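Side-chain contacts in NAD_Gly3P_dh, NAD-dependent glycerol-3-phosphate dehydrogenase (Streptosporangium roseum, PDB 5OCM), which is an NADPH-dependent imine reductase that reduces imines to amines and belongs to the 3-hydroxyisobutyrate dehydrogenase-related family: residues Ala71-Arg74 against Ala75-Pro79; Asp82-Gly86 against Arg87-Asn91; Ile119-Pro123 against Gln124-Thr128; Ser136-Glu139 against Ala140-Glu143; Ala240-Asp243 against His244-Glu248. All coordinates share one frame; numbering follows the deposited sequence.

Contact 1: Ala71-Arg74 against Ala75-Pro79; sequences AAVR and AVLDP. With NAP (NADP nicotinamide-adenine-dinucleotide phosphate), chain G.
With Val73 CG1 set trans to its own N (chi1 168°) and Leu77 carrying CG beside its backbone N (chi1 -63°), the two side chains run side by side one turn apart on helix 70-77, the crossover helix of a beta-alpha-beta unit between strands 62-65 and 88-91 of the Rossmann-type domain. Val73 CG1 stands 3.4 Å from Leu77 CD1, closer than usual for two methyls, which marks the packing as tight. The backbone beneath is regular alpha helix: Leu77 N donates to Val73 O at 2.8 Å, and Val76 N to Ala72 O at 2.9 Å. Leu77 also reaches Leu89 on strand 88-91 and Trp106 on helix 97-109. Replacing Leu77 by an alanine would probably leave Val73 CG1 without its methyl partner and open a gap between helix and sheet. On the exposed flank, Asp78 turns its carboxylate back over the preceding turn, but the opposite charges of Arg74 NE and Asp78 OD2 remain 4.7 Å apart and form no salt bridge. The face of the helix carrying Ala72 and Val76 meets the adenine of NADP: Ala72 CB lies 3.5 Å from C5A, and Val76 CG2 approaches C2A to 3.4 Å.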
# COMPACT_ATOMS: atom_id res chain seq x y z
N ALA A 71 -20.32 20.55 6.53
CA ALA A 71 -20.85 21.75 7.21
C ALA A 71 -20.51 23.04 6.41
O ALA A 71 -21.37 23.90 6.23
CB ALA A 71 -20.35 21.88 8.64
N ALA A 72 -19.27 23.12 5.93
CA ALA A 72 -18.88 24.20 5.05
C ALA A 72 -19.61 24.23 3.73
O ALA A 72 -20.04 25.32 3.25
CB ALA A 72 -17.34 24.17 4.83
N VAL A 73 -19.83 23.05 3.15
CA VAL A 73 -20.57 22.94 1.91
C VAL A 73 -21.99 23.54 2.11
O VAL A 73 -22.44 24.34 1.30
CB VAL A 73 -20.72 21.49 1.45
CG1 VAL A 73 -21.75 21.35 0.31
CG2 VAL A 73 -19.38 20.95 0.99
N ARG A 74 -22.65 23.13 3.18
CA ARG A 74 -24.01 23.62 3.46
C ARG A 74 -23.99 25.14 3.68
O ARG A 74 -24.86 25.84 3.16
CB ARG A 74 -24.65 22.91 4.68
CG ARG A 74 -25.04 21.43 4.39
CD ARG A 74 -26.08 20.75 5.29
NE ARG A 74 -26.43 21.42 6.53
CZ ARG A 74 -25.71 21.38 7.69
NH1 ARG A 74 -24.54 20.72 7.77
NH2 ARG A 74 -26.15 22.06 8.75
N ALA A 75 -23.01 25.65 4.41
CA ALA A 75 -22.88 27.08 4.63
C ALA A 75 -22.75 27.85 3.29
O ALA A 75 -23.38 28.90 3.14
CB ALA A 75 -21.69 27.41 5.53
N VAL A 76 -21.97 27.33 2.35
CA VAL A 76 -21.77 28.01 1.07
C VAL A 76 -23.01 27.88 0.19
O VAL A 76 -23.45 28.86 -0.43
CB VAL A 76 -20.52 27.49 0.36
CG1 VAL A 76 -20.44 28.04 -1.04
CG2 VAL A 76 -19.26 27.89 1.13
N LEU A 77 -23.58 26.68 0.14
CA LEU A 77 -24.64 26.39 -0.84
C LEU A 77 -26.03 26.81 -0.43
O LEU A 77 -26.86 27.10 -1.30
CB LEU A 77 -24.70 24.90 -1.17
CG LEU A 77 -23.49 24.24 -1.83
CD1 LEU A 77 -23.84 22.74 -1.99
CD2 LEU A 77 -23.20 24.93 -3.14
N ASP A 78 -26.33 26.80 0.88
CA ASP A 78 -27.73 27.01 1.35
C ASP A 78 -28.39 28.27 0.73
O ASP A 78 -29.50 28.22 0.28
CB ASP A 78 -27.90 27.00 2.89
CG ASP A 78 -27.89 25.58 3.52
OD1 ASP A 78 -27.92 24.49 2.78
OD2 ASP A 78 -27.74 25.61 4.81
N PRO A 79 -27.67 29.41 0.67
CA PRO A 79 -28.27 30.59 0.02
C PRO A 79 -28.25 30.65 -1.48
O PRO A 79 -28.81 31.58 -1.99
CB PRO A 79 -27.44 31.77 0.57
CG PRO A 79 -26.34 31.22 1.26
CD PRO A 79 -26.39 29.74 1.32
PA NAP G . -7.74 23.65 3.00
O1A NAP G . -6.41 24.15 2.45
O2A NAP G . -7.71 23.58 4.46
O5B NAP G . -9.00 24.56 2.49
C5B NAP G . -10.24 24.52 3.20
C4B NAP G . -11.14 25.40 2.36
O4B NAP G . -12.48 25.36 2.83
C3B NAP G . -10.72 26.90 2.31
O3B NAP G . -10.95 27.46 1.00
C2B NAP G . -11.68 27.51 3.35
O2B NAP G . -11.85 28.94 3.24
C1B NAP G . -12.93 26.72 3.06
N9A NAP G . -13.90 26.75 4.13
C8A NAP G . -13.85 26.17 5.34
N7A NAP G . -14.94 26.42 6.04
C5A NAP G . -15.72 27.19 5.26
C6A NAP G . -17.03 27.81 5.39
N6A NAP G . -17.76 27.65 6.56
N1A NAP G . -17.46 28.62 4.40
C2A NAP G . -16.77 28.79 3.25
N3A NAP G . -15.56 28.23 3.04
C4A NAP G . -15.04 27.44 4.01
O3 NAP G . -8.15 22.20 2.53
PN NAP G . -7.76 21.55 1.07
O1N NAP G . -6.54 20.73 1.23
O2N NAP G . -8.02 22.57 -0.05
O5D NAP G . -8.97 20.48 1.12
C5D NAP G . -10.25 20.88 0.63
C4D NAP G . -11.06 19.61 0.45
O4D NAP G . -10.38 18.77 -0.57
C3D NAP G . -11.21 18.85 1.78
O3D NAP G . -12.51 18.25 1.88
C2D NAP G . -10.12 17.77 1.60
O2D NAP G . -10.28 16.58 2.37
C1D NAP G . -10.20 17.53 0.07
N1N NAP G . -9.00 16.95 -0.49
C2N NAP G . -7.83 17.54 -0.36
C3N NAP G . -6.66 16.95 -0.88
C7N NAP G . -5.31 17.52 -0.69
O7N NAP G . -4.37 16.80 -1.09
N7N NAP G . -5.14 18.69 -0.14
C4N NAP G . -6.76 15.75 -1.60
C5N NAP G . -8.03 15.23 -1.81
C6N NAP G . -9.12 15.86 -1.24
P2B NAP G . -10.82 29.91 3.98
O1X NAP G . -9.64 30.01 3.07
O2X NAP G . -11.68 31.12 4.14
O3X NAP G . -10.63 29.30 5.37

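Contact 2: Asp82-Gly86 against Arg87-Asn91; sequences DVLAG and RVLVN
A local turn contact, in which the Arg87 side chain folds back on the backbone of Val83 and Leu84, joins the loop after helix 70-77 to the start of strand 88-91. The evidence is a pair of hydrogen bonds. Arg87 NE donates to Val83 O at 2.8 Å with an N-H...O angle of 161°, and the acceptor lies only 3° out of the guanidinium plane, so the bond is made at the edge of that group; Arg87 N donates to Leu84 O at 2.9 Å. The second bond closes a type II beta turn from Leu84 to Arg87, in which Gly86 has a positive phi (85°), which a residue with a side chain adopts less readily. This turn overlaps a type I turn from Asp82 to Ala85 and delivers the chain into a parallel strand of the Rossmann-type sheet, between strands 62-65 and 113-120. Arg87 runs extended from CG to NE, which carries its CD to 3.5 Å from Val83 O. Beyond the two segments, Arg87 NH1 bonds to Ser60 O. On the buried side Leu84 CD1 and Leu89 CD2 make a looser apolar contact at 4.3 Å, and Leu84 also packs on Leu77 of helix 70-77.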
# COMPACT_ATOMS: atom_id res chain seq x y z
N ASP A 82 -31.59 29.24 -5.52
CA ASP A 82 -32.09 29.86 -6.74
C ASP A 82 -31.09 30.19 -7.78
O ASP A 82 -31.32 29.99 -8.93
CB ASP A 82 -32.97 31.11 -6.39
CG ASP A 82 -34.37 30.69 -5.90
OD1 ASP A 82 -34.84 29.54 -6.14
OD2 ASP A 82 -35.05 31.53 -5.35
N VAL A 83 -29.94 30.70 -7.39
CA VAL A 83 -28.89 31.03 -8.35
C VAL A 83 -28.41 29.78 -9.14
O VAL A 83 -28.01 29.90 -10.25
CB VAL A 83 -27.70 31.64 -7.50
CG1 VAL A 83 -26.46 31.88 -8.34
CG2 VAL A 83 -28.14 32.94 -6.83
N LEU A 84 -28.36 28.62 -8.49
CA LEU A 84 -27.87 27.37 -9.07
C LEU A 84 -28.82 26.72 -10.07
O LEU A 84 -28.46 25.83 -10.79
CB LEU A 84 -27.41 26.35 -8.01
CG LEU A 84 -26.16 26.80 -7.23
CD1 LEU A 84 -25.90 25.96 -5.96
CD2 LEU A 84 -24.87 26.84 -8.12
N ALA A 85 -30.07 27.16 -10.10
CA ALA A 85 -31.00 26.86 -11.20
C ALA A 85 -30.39 26.91 -12.58
O ALA A 85 -29.79 27.91 -13.02
CB ALA A 85 -32.23 27.82 -11.15
N GLY A 86 -30.47 25.76 -13.27
CA GLY A 86 -29.98 25.61 -14.64
C GLY A 86 -28.50 25.29 -14.71
O GLY A 86 -27.96 25.29 -15.82
N ARG A 87 -27.82 25.19 -13.56
CA ARG A 87 -26.37 24.99 -13.53
C ARG A 87 -26.11 23.60 -12.99
O ARG A 87 -26.93 22.98 -12.40
CB ARG A 87 -25.66 26.02 -12.66
CG ARG A 87 -25.98 27.45 -13.06
CD ARG A 87 -25.39 28.49 -12.11
NE ARG A 87 -26.07 29.74 -12.33
CZ ARG A 87 -25.81 30.60 -13.30
NH1 ARG A 87 -24.83 30.43 -14.14
NH2 ARG A 87 -26.57 31.68 -13.42
N VAL A 88 -24.92 23.08 -13.28
CA VAL A 88 -24.54 21.77 -12.79
C VAL A 88 -23.56 22.00 -11.64
O VAL A 88 -22.57 22.69 -11.82
CB VAL A 88 -23.98 20.89 -13.89
CG1 VAL A 88 -23.37 19.62 -13.31
CG2 VAL A 88 -25.08 20.64 -14.95
N LEU A 89 -23.90 21.46 -10.49
CA LEU A 89 -23.13 21.63 -9.28
C LEU A 89 -22.30 20.36 -9.09
O LEU A 89 -22.86 19.25 -9.13
CB LEU A 89 -24.05 21.82 -8.10
CG LEU A 89 -23.46 21.84 -6.72
CD1 LEU A 89 -22.50 22.99 -6.56
CD2 LEU A 89 -24.56 21.86 -5.65
N VAL A 90 -21.00 20.53 -8.86
CA VAL A 90 -20.07 19.42 -8.69
C VAL A 90 -19.39 19.61 -7.34
O VAL A 90 -18.75 20.64 -7.10
CB VAL A 90 -18.99 19.41 -9.78
CG1 VAL A 90 -17.93 18.31 -9.53
CG2 VAL A 90 -19.62 19.30 -11.19
N ASN A 91 -19.58 18.66 -6.42
CA ASN A 91 -19.05 18.78 -5.07
C ASN A 91 -17.90 17.81 -4.90
O ASN A 91 -18.09 16.61 -4.99
CB ASN A 91 -20.15 18.49 -4.07
CG ASN A 91 -19.70 18.65 -2.62
OD1 ASN A 91 -18.61 19.18 -2.33
ND2 ASN A 91 -20.63 18.29 -1.70

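Contact 3: Ile119-Pro123 against Gln124-Thr128; sequences IMAIP and QVVGT. With NAP (NADP nicotinamide-adenine-dinucleotide phosphate), chain G; 9RH (2,2,2-trifluoromethyl acetophenone hydrate), chain X.
Ile122 reaches Gln124 from its CB onward, with Gln124 OE1 3.9 Å from that CB, and the chain then divides. CG1, placed between the backbone N and the carbonyl carbon (chi1 55°), packs on Val125 CG2 at 3.7 Å, and CD1 continues to the Gln124 amide, 3.7 Å from OE1. The other branch, CG2, turns to the bound trifluoroacetophenone hydrate and meets ring atom C4 at 3.8 Å. One residue thus faces both the following loop and the ligand. An alanine in place of Ile122 would remove CG1, CG2 and CD1 and would probably leave Val125 CG2 and the ligand ring without these partners.

Two backbone bonds hold the loop: Ile122 O accepts from Val126 N, nearly in line with the carbonyl at a C=O...N angle of 165°, and from Val125 N, which stands 50° out of the carbonyl plane. A type II beta turn from Val125 to Thr128 follows, where Thr128 OG1 donates to Val125 O. A water donates to Pro123 O and Val126 O, bridging the two segments. Pro123 CD meets the nicotinamide carboxamide oxygen O7N of NADP at 3.2 Å, and Ala121 O is 3.3 Å from C4N, so Ala121 and Pro123 line the nicotinamide pocket. Ile119 CG2 meets Val126 CG2, the two side chains crossing at about a right angle.

Within the Rossmann-type domain the loop links strands 113-120 and 131-136. Met14 of helix 13-24 packs against Ile119, Pro123 and Val126, Leu133 of strand 131-136 against Ile119, and Phe215 of the second subunit against Ile122.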
# COMPACT_ATOMS: atom_id res chain seq x y z
N ILE A 119 -11.65 13.42 -5.13
CA ILE A 119 -10.38 13.71 -5.76
C ILE A 119 -9.35 12.74 -5.22
O ILE A 119 -8.93 12.89 -4.05
CB ILE A 119 -9.89 15.13 -5.51
CG1 ILE A 119 -10.95 16.16 -5.95
CG2 ILE A 119 -8.61 15.41 -6.34
CD1 ILE A 119 -10.73 17.53 -5.27
N MET A 120 -8.96 11.75 -6.03
CA MET A 120 -8.00 10.74 -5.58
C MET A 120 -6.63 11.15 -6.10
O MET A 120 -6.01 10.47 -6.92
CB MET A 120 -8.41 9.34 -6.06
CG MET A 120 -9.83 8.93 -5.69
SD MET A 120 -10.40 9.27 -4.02
CE MET A 120 -9.10 8.47 -3.06
N ALA A 121 -6.18 12.30 -5.63
CA ALA A 121 -4.96 12.95 -6.05
C ALA A 121 -4.60 14.05 -5.10
O ALA A 121 -5.46 14.60 -4.41
CB ALA A 121 -5.16 13.56 -7.46
N ILE A 122 -3.31 14.37 -5.08
CA ILE A 122 -2.82 15.56 -4.39
C ILE A 122 -2.84 16.79 -5.35
O ILE A 122 -2.89 16.63 -6.57
CB ILE A 122 -1.40 15.36 -3.81
CG1 ILE A 122 -0.41 14.93 -4.91
CG2 ILE A 122 -1.44 14.39 -2.66
CD1 ILE A 122 1.06 14.94 -4.47
N PRO A 123 -2.76 17.99 -4.78
CA PRO A 123 -2.91 19.19 -5.63
C PRO A 123 -1.92 19.28 -6.77
O PRO A 123 -2.27 19.66 -7.87
CB PRO A 123 -2.70 20.33 -4.63
CG PRO A 123 -3.21 19.80 -3.35
CD PRO A 123 -2.69 18.37 -3.34
N GLN A 124 -0.68 18.84 -6.52
CA GLN A 124 0.35 18.91 -7.55
C GLN A 124 0.10 17.93 -8.72
O GLN A 124 0.66 18.11 -9.80
CB GLN A 124 1.75 18.63 -6.99
CG GLN A 124 2.19 19.46 -5.77
CD GLN A 124 1.86 18.75 -4.40
OE1 GLN A 124 0.69 18.59 -4.05
NE2 GLN A 124 2.96 18.21 -3.65
N VAL A 125 -0.69 16.88 -8.54
CA VAL A 125 -0.99 15.93 -9.57
C VAL A 125 -2.28 16.27 -10.33
O VAL A 125 -2.44 15.88 -11.50
CB VAL A 125 -0.98 14.49 -8.95
CG1 VAL A 125 -1.51 13.45 -9.90
CG2 VAL A 125 0.42 14.15 -8.47
N VAL A 126 -3.16 17.05 -9.70
CA VAL A 126 -4.36 17.53 -10.37
C VAL A 126 -3.94 18.26 -11.66
O VAL A 126 -2.96 19.00 -11.68
CB VAL A 126 -5.17 18.44 -9.46
CG1 VAL A 126 -6.21 19.24 -10.23
CG2 VAL A 126 -5.82 17.63 -8.38
N GLY A 127 -4.69 18.02 -12.72
CA GLY A 127 -4.42 18.61 -14.01
C GLY A 127 -3.41 17.86 -14.84
O GLY A 127 -3.04 18.30 -15.91
N THR A 128 -2.94 16.72 -14.37
CA THR A 128 -2.04 15.85 -15.12
C THR A 128 -2.74 14.55 -15.45
O THR A 128 -3.77 14.17 -14.87
CB THR A 128 -0.72 15.54 -14.35
OG1 THR A 128 -0.93 14.59 -13.27
CG2 THR A 128 -0.12 16.80 -13.80
PA NAP G . -7.74 23.65 3.00
O1A NAP G . -6.41 24.15 2.45
O2A NAP G . -7.71 23.58 4.46
O5B NAP G . -9.00 24.56 2.49
C5B NAP G . -10.24 24.52 3.20
C4B NAP G . -11.14 25.40 2.36
O4B NAP G . -12.48 25.36 2.83
C3B NAP G . -10.72 26.90 2.31
O3B NAP G . -10.95 27.46 1.00
C2B NAP G . -11.68 27.51 3.35
O2B NAP G . -11.85 28.94 3.24
C1B NAP G . -12.93 26.72 3.06
N9A NAP G . -13.90 26.75 4.13
C8A NAP G . -13.85 26.17 5.34
N7A NAP G . -14.94 26.42 6.04
C5A NAP G . -15.72 27.19 5.26
C6A NAP G . -17.03 27.81 5.39
N6A NAP G . -17.76 27.65 6.56
N1A NAP G . -17.46 28.62 4.40
C2A NAP G . -16.77 28.79 3.25
N3A NAP G . -15.56 28.23 3.04
C4A NAP G . -15.04 27.44 4.01
O3 NAP G . -8.15 22.20 2.53
PN NAP G . -7.76 21.55 1.07
O1N NAP G . -6.54 20.73 1.23
O2N NAP G . -8.02 22.57 -0.05
O5D NAP G . -8.97 20.48 1.12
C5D NAP G . -10.25 20.88 0.63
C4D NAP G . -11.06 19.61 0.45
O4D NAP G . -10.38 18.77 -0.57
C3D NAP G . -11.21 18.85 1.78
O3D NAP G . -12.51 18.25 1.88
C2D NAP G . -10.12 17.77 1.60
O2D NAP G . -10.28 16.58 2.37
C1D NAP G . -10.20 17.53 0.07
N1N NAP G . -9.00 16.95 -0.49
C2N NAP G . -7.83 17.54 -0.36
C3N NAP G . -6.66 16.95 -0.88
C7N NAP G . -5.31 17.52 -0.69
O7N NAP G . -4.37 16.80 -1.09
N7N NAP G . -5.14 18.69 -0.14
C4N NAP G . -6.76 15.75 -1.60
C5N NAP G . -8.03 15.23 -1.81
C6N NAP G . -9.12 15.86 -1.24
P2B NAP G . -10.82 29.91 3.98
O1X NAP G . -9.64 30.01 3.07
O2X NAP G . -11.68 31.12 4.14
O3X NAP G . -10.63 29.30 5.37
O1 9RH X . -5.76 14.12 3.47
C1 9RH X . -6.61 13.52 2.54
O2 9RH X . -7.29 12.39 3.01
C2 9RH X . -5.88 13.26 1.23
C3 9RH X . -4.52 13.50 1.12
C4 9RH X . -3.83 13.15 -0.03
C5 9RH X . -4.49 12.60 -1.10
C6 9RH X . -5.84 12.38 -1.01
C7 9RH X . -6.54 12.69 0.15
C8 9RH X . -7.66 14.57 2.37
F1 9RH X . -8.20 14.83 3.56
F2 9RH X . -8.62 14.19 1.48
F3 9RH X . -7.04 15.65 1.93
O HOH W 1 -1.76 20.98 -10.03

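Contact 4: Ser136-Glu139 against Ala140-Glu143; sequences SGPE and AAYE
Glu139 and Glu143, one turn apart at the start of helix 139-149, bring their carboxylates together from different first torsions. Glu139 CG is trans to its own N (chi1 -172°), whereas Glu143 CG lies beside the backbone N and trans to the carbonyl carbon (chi1 -76°). Both chains are extended beyond CG and their carboxylate planes differ by only 26°, yet the side chains slant across one another until the two OE2 atoms are 3.7 Å apart. Glu143 OE2 also lies 3.9 Å from Glu139 CG, so it meets the aliphatic part of that residue as well.

Pro138 is the N-cap. Its carbonyl O accepts a well-aligned bond from Tyr142 N (3.2 Å) and a weak one from Ala141 N, while its ring CG faces Ala141 CB at 4.3 Å. Glu143 N donates to Glu139 O at 2.9 Å, the next i to i+4 bond after that of Tyr142. The Tyr142 ring meets that of Tyr158 on strand 155-160.

The chemistry is mixed: like charges this close probably repel and could favour proton uptake by one carboxylate, while Glu139 in the first turn and Glu143 in the second both lie near the helix N-terminus, whose dipole may offset part of that cost.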
# COMPACT_ATOMS: atom_id res chain seq x y z
N SER A 136 -20.13 10.43 -9.05
CA SER A 136 -21.41 9.75 -9.00
C SER A 136 -22.51 10.72 -9.16
O SER A 136 -22.39 11.92 -8.84
CB SER A 136 -21.61 9.09 -7.62
OG SER A 136 -20.51 8.30 -7.32
N GLY A 137 -23.64 10.20 -9.65
CA GLY A 137 -24.83 11.05 -9.94
C GLY A 137 -25.35 10.66 -11.30
O GLY A 137 -25.03 9.59 -11.81
N PRO A 138 -26.17 11.52 -11.90
CA PRO A 138 -26.79 11.12 -13.21
C PRO A 138 -25.80 10.97 -14.30
O PRO A 138 -24.95 11.86 -14.52
CB PRO A 138 -27.77 12.25 -13.51
CG PRO A 138 -27.69 13.21 -12.39
CD PRO A 138 -26.67 12.81 -11.38
N GLU A 139 -25.84 9.83 -14.98
CA GLU A 139 -24.84 9.54 -16.01
C GLU A 139 -24.86 10.58 -17.11
O GLU A 139 -23.82 10.96 -17.63
CB GLU A 139 -25.05 8.14 -16.59
CG GLU A 139 -23.94 7.75 -17.51
CD GLU A 139 -23.91 6.25 -17.84
OE1 GLU A 139 -25.01 5.64 -17.87
OE2 GLU A 139 -22.79 5.71 -18.13
N ALA A 140 -26.04 11.07 -17.46
CA ALA A 140 -26.13 12.05 -18.55
C ALA A 140 -25.42 13.33 -18.21
O ALA A 140 -24.80 13.94 -19.08
CB ALA A 140 -27.59 12.35 -18.84
N ALA A 141 -25.49 13.77 -16.94
CA ALA A 141 -24.75 14.98 -16.52
C ALA A 141 -23.25 14.75 -16.53
O ALA A 141 -22.50 15.63 -16.95
CB ALA A 141 -25.25 15.44 -15.18
N TYR A 142 -22.80 13.57 -16.10
CA TYR A 142 -21.37 13.24 -16.17
C TYR A 142 -20.93 13.32 -17.63
O TYR A 142 -19.92 13.97 -17.96
CB TYR A 142 -21.10 11.86 -15.63
CG TYR A 142 -19.67 11.40 -15.84
CD1 TYR A 142 -18.68 11.74 -14.93
CD2 TYR A 142 -19.32 10.62 -16.96
CE1 TYR A 142 -17.36 11.30 -15.12
CE2 TYR A 142 -18.01 10.20 -17.16
CZ TYR A 142 -17.04 10.54 -16.22
OH TYR A 142 -15.73 10.16 -16.38
N GLU A 143 -21.66 12.64 -18.50
CA GLU A 143 -21.31 12.62 -19.96
C GLU A 143 -21.29 14.02 -20.56
O GLU A 143 -20.37 14.36 -21.34
CB GLU A 143 -22.23 11.64 -20.76
CG GLU A 143 -21.82 10.15 -20.52
CD GLU A 143 -22.82 9.13 -21.05
OE1 GLU A 143 -23.99 9.53 -21.36
OE2 GLU A 143 -22.43 7.94 -21.10

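Contact 5: Ala240-Asp243 against His244-Glu248; sequences ATVD and HLIHE. With 9RH (2,2,2-trifluoromethyl acetophenone hydrate), chain H.
Helix 235-252 of the C-terminal domain presents Thr241 to the bound trifluoroacetophenone hydrate, and the same helix carries a carbonyl-on-ring contact between Ala240 and His244. Thr241 OG1 accepts a hydrogen bond from hydroxyl O2 of the ligand at 2.8 Å, and also bonds to His238 O in the preceding turn. The chi1 of 46° sets OG1 between N and the carbonyl carbon and leaves CG2 to approach fluorine F1 at 3.2 Å.

His244 lies over Ala240: carbonyl O of Ala240 stands 3.3 Å above the imidazole plane, over its centre, and also accepts from His244 N at 3.2 Å. Because that oxygen sits over the ring centre, ND1 is poorly angled for a bond to it. These are i to i+4 contacts of an alpha helix, repeated where Ile246 N donates to Val242 O at 2.9 Å with an N-H...O angle of 163°. Val242 CG1 and Ile246 CD1 meet at 4.1 Å on the flank that packs against helix 257-271. Asp243 directs its carboxylate to a salt bridge with Arg263 of that helix, and its OD1 lies 4.1 Å from Ile246 CD1. From the second subunit, Trp178 packs on Thr241 and Val242, and Gly95 on His244.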
# COMPACT_ATOMS: atom_id res chain seq x y z
N ALA A 240 4.30 -15.89 11.51
CA ALA A 240 5.70 -16.07 11.89
C ALA A 240 6.55 -14.86 11.47
O ALA A 240 7.42 -14.43 12.24
CB ALA A 240 6.29 -17.37 11.32
N THR A 241 6.28 -14.30 10.28
CA THR A 241 7.00 -13.07 9.84
C THR A 241 6.51 -11.83 10.56
O THR A 241 7.31 -10.91 10.75
CB THR A 241 7.02 -12.88 8.30
OG1 THR A 241 5.70 -13.11 7.76
CG2 THR A 241 7.96 -13.85 7.67
N VAL A 242 5.24 -11.76 10.96
CA VAL A 242 4.78 -10.64 11.75
C VAL A 242 5.61 -10.60 13.04
O VAL A 242 6.05 -9.51 13.49
CB VAL A 242 3.29 -10.67 12.09
CG1 VAL A 242 2.91 -9.50 12.97
CG2 VAL A 242 2.45 -10.67 10.78
N ASP A 243 5.83 -11.77 13.64
CA ASP A 243 6.69 -11.81 14.84
C ASP A 243 8.11 -11.36 14.58
O ASP A 243 8.70 -10.71 15.46
CB ASP A 243 6.66 -13.20 15.48
CG ASP A 243 5.36 -13.44 16.24
OD1 ASP A 243 4.54 -12.48 16.49
OD2 ASP A 243 5.19 -14.56 16.72
N HIS A 244 8.68 -11.71 13.45
CA HIS A 244 10.02 -11.23 13.12
C HIS A 244 10.02 -9.69 13.10
O HIS A 244 10.96 -9.06 13.59
CB HIS A 244 10.54 -11.77 11.79
CG HIS A 244 10.65 -13.25 11.76
ND1 HIS A 244 10.45 -14.01 10.63
CD2 HIS A 244 10.94 -14.12 12.75
CE1 HIS A 244 10.62 -15.29 10.93
NE2 HIS A 244 10.93 -15.38 12.20
N LEU A 245 8.98 -9.09 12.49
CA LEU A 245 8.91 -7.62 12.44
C LEU A 245 8.79 -7.02 13.84
O LEU A 245 9.46 -6.04 14.14
CB LEU A 245 7.75 -7.16 11.53
CG LEU A 245 7.46 -5.66 11.49
CD1 LEU A 245 8.70 -4.85 11.10
CD2 LEU A 245 6.31 -5.41 10.53
N ILE A 246 7.96 -7.62 14.69
CA ILE A 246 7.84 -7.15 16.08
C ILE A 246 9.19 -7.25 16.78
O ILE A 246 9.64 -6.27 17.40
CB ILE A 246 6.75 -7.94 16.83
CG1 ILE A 246 5.39 -7.54 16.25
CG2 ILE A 246 6.81 -7.58 18.32
CD1 ILE A 246 4.22 -8.39 16.71
N HIS A 247 9.85 -8.39 16.67
CA HIS A 247 11.14 -8.60 17.36
C HIS A 247 12.22 -7.67 16.85
O HIS A 247 13.00 -7.10 17.65
CB HIS A 247 11.56 -10.08 17.33
CG HIS A 247 10.66 -10.90 18.25
ND1 HIS A 247 9.99 -12.10 17.95
CD2 HIS A 247 10.41 -10.65 19.57
CE1 HIS A 247 9.22 -12.41 18.98
NE2 HIS A 247 9.53 -11.62 20.01
N GLU A 248 12.28 -7.51 15.54
CA GLU A 248 13.23 -6.57 14.94
C GLU A 248 12.97 -5.13 15.40
O GLU A 248 13.94 -4.39 15.74
CB GLU A 248 13.20 -6.68 13.40
CG GLU A 248 14.40 -6.04 12.72
CD GLU A 248 15.70 -6.90 12.92
OE1 GLU A 248 15.62 -8.13 12.95
OE2 GLU A 248 16.80 -6.28 13.10
O1 9RH H . 3.76 -14.48 4.65
C1 9RH H . 5.00 -13.88 4.22
O2 9RH H . 5.37 -12.75 4.97
C2 9RH H . 4.97 -13.49 2.74
C3 9RH H . 3.84 -13.75 1.99
C4 9RH H . 3.75 -13.29 0.68
C5 9RH H . 4.79 -12.59 0.11
C6 9RH H . 5.93 -12.34 0.86
C7 9RH H . 6.01 -12.78 2.17
C8 9RH H . 6.02 -14.96 4.42
F1 9RH H . 5.98 -15.39 5.69
F2 9RH H . 7.28 -14.54 4.11
F3 9RH H . 5.70 -15.95 3.60

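How the contacts relate
Contacts 1 and 2 are in direct touch, their centres 13 Å apart: Leu77 CD1 meets Leu89 CD2 at 3.8 Å, and Val73 CG1 meets Asn91 ND2, also at 3.8 Å. Contacts 1 and 3 lie along one NADP molecule, contact 1 at the adenine and contact 3 at the nicotinamide, with centres 24 Å apart. Contacts 2 and 3 reach neighbouring strands of one sheet; contact 4, its centre about 14 Å from that of contact 2, touches neither NADP nor the ligand. Contact 5, about 36 Å from contact 3 centre to centre, belongs to the other domain; Thr241 of the second subunit binds the ligand beside contact 3, so each active site draws on both chains.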